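Local coordinates for protein arginine kinase (Cydia pomonella granulosis virus, PDB 6VVG) that probably transfers phosphate from ATP to serine or threonine side chains of proteins, as a viral protein kinase known as PK-1, at residues V138-K143 against E188-S193. Numbering follows the deposited sequence.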
loop_
_atom_site.group_PDB
_atom_site.type_symbol
_atom_site.label_atom_id
_atom_site.label_comp_id
_atom_site.label_asym_id
_atom_site.label_seq_id
_atom_site.Cartn_x
_atom_site.Cartn_y
_atom_site.Cartn_z
ATOM N N VAL A 138 3.925 1.031 -8.059
ATOM C CA VAL A 138 5.144 1.221 -8.837
ATOM C C VAL A 138 6.337 1.114 -7.898
ATOM O O VAL A 138 6.263 1.481 -6.719
ATOM C CB VAL A 138 5.161 2.567 -9.591
ATOM C CG1 VAL A 138 4.171 2.531 -10.751
ATOM C CG2 VAL A 138 4.860 3.714 -8.644
ATOM N N HIS A 139 7.448 0.597 -8.426
ATOM C CA HIS A 139 8.655 0.456 -7.617
ATOM C C HIS A 139 9.252 1.822 -7.291
ATOM O O HIS A 139 9.566 2.117 -6.131
ATOM C CB HIS A 139 9.666 -0.424 -8.349
ATOM C CG HIS A 139 10.910 -0.697 -7.566
ATOM N ND1 HIS A 139 11.899 0.245 -7.391
ATOM C CD2 HIS A 139 11.326 -1.806 -6.910
ATOM C CE1 HIS A 139 12.872 -0.270 -6.662
ATOM N NE2 HIS A 139 12.549 -1.513 -6.355
ATOM N N ASN A 140 9.418 2.667 -8.304
ATOM C CA ASN A 140 9.742 4.083 -8.173
ATOM C C ASN A 140 11.186 4.357 -7.765
ATOM O O ASN A 140 11.522 5.520 -7.528
ATOM C CB ASN A 140 8.808 4.781 -7.169
ATOM C CG ASN A 140 8.973 6.294 -7.152
ATOM O OD1 ASN A 140 9.067 6.942 -8.198
ATOM N ND2 ASN A 140 9.002 6.866 -5.955
ATOM N N ASP A 141 12.044 3.348 -7.637
ATOM C CA ASP A 141 13.477 3.625 -7.527
ATOM C C ASP A 141 14.289 2.573 -8.307
ATOM O O ASP A 141 15.268 2.020 -7.799
ATOM C CB ASP A 141 13.921 3.682 -6.057
ATOM C CG ASP A 141 15.192 4.483 -5.897
ATOM O OD1 ASP A 141 15.495 5.337 -6.755
ATOM O OD2 ASP A 141 15.908 4.281 -4.927
ATOM N N VAL A 142 13.787 2.133 -9.458
ATOM C CA VAL A 142 14.522 1.195 -10.303
ATOM C C VAL A 142 15.844 1.825 -10.728
ATOM O O VAL A 142 15.865 2.918 -11.305
ATOM C CB VAL A 142 13.684 0.818 -11.530
ATOM C CG1 VAL A 142 14.456 -0.098 -12.452
ATOM C CG2 VAL A 142 12.358 0.205 -11.095
ATOM N N LYS A 143 16.946 1.137 -10.447
ATOM C CA LYS A 143 18.270 1.568 -10.873
ATOM C C LYS A 143 19.222 0.392 -10.711
ATOM O O LYS A 143 18.889 -0.622 -10.091
ATOM C CB LYS A 143 18.753 2.781 -10.077
ATOM C CG LYS A 143 18.623 2.647 -8.567
ATOM C CD LYS A 143 19.260 3.845 -7.864
ATOM C CE LYS A 143 18.848 3.916 -6.401
ATOM N NZ LYS A 143 19.730 4.828 -5.617
ATOM N N GLU A 188 3.984 14.827 -12.219
ATOM C CA GLU A 188 2.810 14.035 -12.546
ATOM C C GLU A 188 2.596 12.964 -11.479
ATOM O O GLU A 188 3.506 12.617 -10.720
ATOM C CB GLU A 188 2.957 13.387 -13.923
ATOM C CG GLU A 188 2.960 14.369 -15.080
ATOM C CD GLU A 188 2.717 13.693 -16.423
ATOM O OE1 GLU A 188 2.252 12.535 -16.448
ATOM O OE2 GLU A 188 3.001 14.324 -17.458
ATOM N N ALA A 189 1.373 12.440 -11.422
ATOM C CA ALA A 189 1.063 11.383 -10.467
ATOM C C ALA A 189 1.950 10.164 -10.709
ATOM O O ALA A 189 2.392 9.903 -11.831
ATOM C CB ALA A 189 -0.409 10.986 -10.573
ATOM N N TYR A 190 2.222 9.421 -9.636
ATOM C CA TYR A 190 2.967 8.175 -9.763
ATOM C C TYR A 190 2.275 7.256 -10.761
ATOM O O TYR A 190 1.062 7.039 -10.688
ATOM C CB TYR A 190 3.095 7.493 -8.400
ATOM C CG TYR A 190 4.109 8.163 -7.501
ATOM C CD1 TYR A 190 5.434 8.310 -7.903
ATOM C CD2 TYR A 190 3.746 8.652 -6.257
ATOM C CE1 TYR A 190 6.364 8.929 -7.090
ATOM C CE2 TYR A 190 4.671 9.270 -5.433
ATOM C CZ TYR A 190 5.976 9.412 -5.859
ATOM O OH TYR A 190 6.902 10.026 -5.045
ATOM N N GLN A 191 3.048 6.724 -11.704
ATOM C CA GLN A 191 2.492 5.925 -12.785
ATOM C C GLN A 191 3.542 4.929 -13.251
ATOM O O GLN A 191 4.734 5.080 -12.970
ATOM C CB GLN A 191 2.031 6.809 -13.950
ATOM C CG GLN A 191 2.998 7.933 -14.289
ATOM C CD GLN A 191 2.461 8.868 -15.359
ATOM O OE1 GLN A 191 2.528 8.569 -16.552
ATOM N NE2 GLN A 191 1.929 10.010 -14.935
ATOM N N THR A 192 3.081 3.898 -13.963
ATOM C CA THR A 192 3.997 2.856 -14.414
ATOM C C THR A 192 5.096 3.424 -15.302
ATOM O O THR A 192 6.217 2.902 -15.309
ATOM C CB THR A 192 3.236 1.757 -15.160
ATOM O OG1 THR A 192 2.503 2.325 -16.253
ATOM C CG2 THR A 192 2.273 1.037 -14.224
ATOM N N SER A 193 4.800 4.486 -16.054
ATOM C CA SER A 193 5.799 5.050 -16.955
ATOM C C SER A 193 7.033 5.528 -16.199
ATOM O O SER A 193 8.132 5.554 -16.765
ATOM C CB SER A 193 5.191 6.197 -17.766
ATOM O OG SER A 193 4.954 7.341 -16.964
#
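V138 and N140 touch Y190, Q191 and T192 by van der Waals contact alone. V138 sets its two methyls on different partners. CG1, anti to the carbonyl carbon (chi1 -72°), lies 3.4 Å from Q191 O and 4.2 Å from T192 CG2. CG2 meets Y190 CB at 4.2 Å.

The amide of N140 comes obliquely to the CE1 corner of the Y190 ring. Its OD1 and ND2 both lie 3.5 Å from Y190 CE1, with the amide and ring planes 71° apart. K184 NZ donates to N140 OD1, N140 ND2 donates to L163 O, and D174 OD1 bonds both N140 ND2 and Y190 OH.

Within 188-193, Q191 NE2 binds A189 O in the amide plane at 3.1 Å and E188 OE1 at 3.0 Å. S193 OG donates to Q191 OE1 at 2.8 Å. Together these bonds help hold the Q191 amide.

H139-D141 read HND and correspond to the HRD motif of the protein kinase catalytic loop. D195 on helix 192-208, the kinase F-helix aspartate, holds this loop's backbone: OD2 accepts from H139 N, OD1 from N140 N. Helix 115-133 places H133 against V138 and T192, while strand 165-166 pairs with strand 137-138 and brings R165 against N140 and Y190.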